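Microtubule-associated protein 1 light chain 3 (PDB 4EOY) binds a peptide of its partner Atg3 and probably acts as the ubiquitin-like Atg8 modifier of the malaria parasite Plasmodium falciparum. Local coordinates at residues E15-E20 against D114-M119. The protein carries 3 engineered substitutions. Residues are numbered along the deposited sequence; the frame is centred on the assembly and turned at random.
Sequences ENRVAE and DGYLYM
The guanidinium of Arg17 turns its edge, not a face, to the carboxylate of Asp114, and the two planes stand 81° apart. Arg17 NE (2.8 Å) and NH2 (2.7 Å) both donate side-on to Asp114 OD2, from its anti side and somewhat out of the carboxylate plane. The syn lone pair of OD2 takes the hydroxyl of Tyr118, so three donors converge on one atom of this buried salt bridge, which probably keeps the acid ionised. Asp114 OD1 accepts the backbone N-H of Tyr116 (N to OD1, 3.0 Å), closing an Asx turn that, with the OD2 bonds, helps hold the carboxylate's rotation. The ring of Tyr116 offers its edge, with CE2 4.0 Å from Arg17 CG, and packs against an aromatic side chain of the bound peptide, while its hydroxyl lies near the carboxylate of Glu20, whose salt-bridge partner is Lys51. Bends at chi2 (146°) and chi3 (43°) bring Arg17 NE and NH2 onto OD2, and Glu15, Asn16 and Arg17 are among the residues at a bound calcium ion. Alongside the salt bridge, Val18 CA makes a CA-H...O contact of 3.6 Å with Asp114 O, an oxygen also bonded by Thr21 OG1. The contact ties helix 14-27, the second of two N-terminal helices that Atg8 proteins add to the ubiquitin fold, to the loop entering strand 117-122, which runs parallel to strand 31-38.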
ATOM      1  N   GLU A  15     -12.303 -15.419   2.243  1.00 44.24           N
ATOM      2  CA  GLU A  15     -13.212 -15.659   1.116  1.00 49.53           C
ATOM      3  C   GLU A  15     -13.745 -14.351   0.497  1.00 43.24           C
ATOM      4  O   GLU A  15     -13.862 -14.244  -0.729  1.00 42.17           O
ATOM      5  CB  GLU A  15     -14.364 -16.595   1.525  1.00 54.78           C
ATOM      6  CG  GLU A  15     -14.928 -16.377   2.928  1.00 72.40           C
ATOM      7  CD  GLU A  15     -14.130 -17.068   4.045  1.00 77.47           C
ATOM      8  OE1 GLU A  15     -12.985 -17.533   3.804  1.00 45.28           O
ATOM      9  OE2 GLU A  15     -14.652 -17.131   5.185  1.00 90.26           O
ATOM     10  N   ASN A  16     -14.046 -13.364   1.344  1.00 33.84           N
ATOM     11  CA  ASN A  16     -14.455 -12.027   0.877  1.00 38.03           C
ATOM     12  C   ASN A  16     -13.336 -11.280   0.158  1.00 40.45           C
ATOM     13  O   ASN A  16     -13.566 -10.715  -0.905  1.00 58.26           O
ATOM     14  CB  ASN A  16     -14.991 -11.178   2.036  1.00 41.07           C
ATOM     15  CG  ASN A  16     -16.360 -11.643   2.522  1.00 45.84           C
ATOM     16  OD1 ASN A  16     -16.755 -12.781   2.292  1.00 48.16           O
ATOM     17  ND2 ASN A  16     -17.085 -10.761   3.211  1.00 48.52           N
ATOM     18  N   ARG A  17     -12.138 -11.269   0.754  1.00 30.80           N
ATOM     19  CA  ARG A  17     -10.911 -10.730   0.128  1.00 26.99           C
ATOM     20  C   ARG A  17     -10.570 -11.334  -1.230  1.00 25.93           C
ATOM     21  O   ARG A  17     -10.191 -10.613  -2.144  1.00 21.10           O
ATOM     22  CB  ARG A  17      -9.704 -10.899   1.072  1.00 31.95           C
ATOM     23  CG  ARG A  17      -9.671  -9.905   2.234  1.00 32.92           C
ATOM     24  CD  ARG A  17      -9.092 -10.504   3.509  1.00 35.30           C
ATOM     25  NE  ARG A  17      -7.902 -11.298   3.232  1.00 43.44           N
ATOM     26  CZ  ARG A  17      -7.443 -12.281   3.997  1.00 30.50           C
ATOM     27  NH1 ARG A  17      -8.048 -12.609   5.133  1.00 35.28           N
ATOM     28  NH2 ARG A  17      -6.358 -12.936   3.615  1.00 32.35           N
ATOM     29  N   VAL A  18     -10.693 -12.654  -1.358  1.00 30.06           N
ATOM     30  CA  VAL A  18     -10.499 -13.322  -2.645  1.00 32.62           C
ATOM     31  C   VAL A  18     -11.521 -12.828  -3.674  1.00 35.15           C
ATOM     32  O   VAL A  18     -11.177 -12.553  -4.822  1.00 33.73           O
ATOM     33  CB  VAL A  18     -10.588 -14.860  -2.501  1.00 36.08           C
ATOM     34  CG1 VAL A  18     -10.526 -15.531  -3.860  1.00 31.33           C
ATOM     35  CG2 VAL A  18      -9.465 -15.375  -1.616  1.00 34.09           C
ATOM     36  N   ALA A  19     -12.770 -12.694  -3.241  1.00 44.50           N
ATOM     37  CA  ALA A  19     -13.837 -12.177  -4.093  1.00 37.87           C
ATOM     38  C   ALA A  19     -13.582 -10.717  -4.481  1.00 47.40           C
ATOM     39  O   ALA A  19     -13.773 -10.346  -5.630  1.00 47.83           O
ATOM     40  CB  ALA A  19     -15.181 -12.314  -3.389  1.00 52.44           C
ATOM     41  N   GLU A  20     -13.168  -9.886  -3.524  1.00 51.94           N
ATOM     42  CA  GLU A  20     -12.878  -8.471  -3.800  1.00 49.74           C
ATOM     43  C   GLU A  20     -11.855  -8.349  -4.902  1.00 42.95           C
ATOM     44  O   GLU A  20     -12.071  -7.643  -5.874  1.00 52.72           O
ATOM     45  CB  GLU A  20     -12.281  -7.747  -2.582  1.00 70.05           C
ATOM     46  CG  GLU A  20     -13.139  -7.645  -1.332  1.00 81.99           C
ATOM     47  CD  GLU A  20     -12.483  -6.770  -0.278  1.00100.24           C
ATOM     48  OE1 GLU A  20     -11.974  -7.313   0.729  1.00100.08           O
ATOM     49  OE2 GLU A  20     -12.456  -5.536  -0.477  1.00125.32           O
ATOM     50  N   ASP A 114      -4.678 -14.276  -1.185  1.00 27.16           N
ATOM     51  CA  ASP A 114      -5.983 -13.617  -1.265  1.00 33.33           C
ATOM     52  C   ASP A 114      -6.106 -12.606  -2.434  1.00 33.07           C
ATOM     53  O   ASP A 114      -7.178 -12.026  -2.639  1.00 36.39           O
ATOM     54  CB  ASP A 114      -6.374 -12.967   0.084  1.00 33.26           C
ATOM     55  CG  ASP A 114      -5.487 -11.795   0.477  1.00 27.63           C
ATOM     56  OD1 ASP A 114      -4.655 -11.328  -0.320  1.00 28.67           O
ATOM     57  OD2 ASP A 114      -5.650 -11.332   1.615  1.00 34.25           O
ATOM     58  N   GLY A 115      -5.025 -12.412  -3.190  1.00 27.15           N
ATOM     59  CA  GLY A 115      -5.035 -11.521  -4.360  1.00 25.85           C
ATOM     60  C   GLY A 115      -4.406 -10.147  -4.132  1.00 28.23           C
ATOM     61  O   GLY A 115      -4.155  -9.414  -5.087  1.00 21.63           O
ATOM     62  N   TYR A 116      -4.151  -9.798  -2.868  1.00 28.88           N
ATOM     63  CA  TYR A 116      -3.614  -8.483  -2.512  1.00 20.60           C
ATOM     64  C   TYR A 116      -2.090  -8.469  -2.493  1.00 19.03           C
ATOM     65  O   TYR A 116      -1.448  -9.469  -2.158  1.00 18.19           O
ATOM     66  CB  TYR A 116      -4.119  -8.037  -1.126  1.00 21.16           C
ATOM     67  CG  TYR A 116      -5.511  -7.447  -1.108  1.00 19.63           C
ATOM     68  CD1 TYR A 116      -5.758  -6.190  -1.674  1.00 19.44           C
ATOM     69  CD2 TYR A 116      -6.580  -8.140  -0.545  1.00 18.15           C
ATOM     70  CE1 TYR A 116      -7.033  -5.640  -1.690  1.00 18.24           C
ATOM     71  CE2 TYR A 116      -7.861  -7.602  -0.561  1.00 20.61           C
ATOM     72  CZ  TYR A 116      -8.077  -6.345  -1.138  1.00 21.07           C
ATOM     73  OH  TYR A 116      -9.341  -5.784  -1.155  1.00 27.63           O
ATOM     74  N   LEU A 117      -1.513  -7.321  -2.853  1.00 16.64           N
ATOM     75  CA  LEU A 117      -0.127  -7.054  -2.556  1.00 16.09           C
ATOM     76  C   LEU A 117      -0.055  -6.301  -1.228  1.00 19.90           C
ATOM     77  O   LEU A 117      -0.492  -5.142  -1.121  1.00 18.78           O
ATOM     78  CB  LEU A 117       0.533  -6.246  -3.656  1.00 16.10           C
ATOM     79  CG  LEU A 117       2.043  -6.021  -3.472  1.00 15.43           C
ATOM     80  CD1 LEU A 117       2.745  -7.360  -3.547  1.00 16.83           C
ATOM     81  CD2 LEU A 117       2.570  -5.025  -4.501  1.00 15.83           C
ATOM     82  N   TYR A 118       0.502  -6.960  -0.216  1.00 21.55           N
ATOM     83  CA  TYR A 118       0.618  -6.360   1.110  1.00 21.40           C
ATOM     84  C   TYR A 118       1.961  -5.694   1.247  1.00 20.42           C
ATOM     85  O   TYR A 118       3.010  -6.295   0.944  1.00 30.77           O
ATOM     86  CB  TYR A 118       0.459  -7.417   2.193  1.00 25.50           C
ATOM     87  CG  TYR A 118      -0.972  -7.870   2.404  1.00 22.51           C
ATOM     88  CD1 TYR A 118      -1.502  -8.911   1.667  1.00 24.57           C
ATOM     89  CD2 TYR A 118      -1.783  -7.255   3.346  1.00 25.98           C
ATOM     90  CE1 TYR A 118      -2.805  -9.323   1.851  1.00 24.86           C
ATOM     91  CE2 TYR A 118      -3.085  -7.670   3.544  1.00 26.98           C
ATOM     92  CZ  TYR A 118      -3.592  -8.701   2.784  1.00 26.16           C
ATOM     93  OH  TYR A 118      -4.905  -9.094   2.985  1.00 28.44           O
ATOM     94  N   MET A 119       1.931  -4.433   1.634  1.00 17.35           N
ATOM     95  CA  MET A 119       3.149  -3.658   1.847  1.00 21.25           C
ATOM     96  C   MET A 119       3.101  -2.993   3.217  1.00 21.93           C
ATOM     97  O   MET A 119       2.023  -2.645   3.723  1.00 22.08           O
ATOM     98  CB  MET A 119       3.306  -2.612   0.747  1.00 26.93           C
ATOM     99  CG  MET A 119       3.572  -3.227  -0.622  1.00 23.90           C
ATOM    100  SD  MET A 119       3.945  -1.931  -1.800  1.00 36.23           S
ATOM    101  CE  MET A 119       5.580  -1.399  -1.272  1.00 33.38           C
TER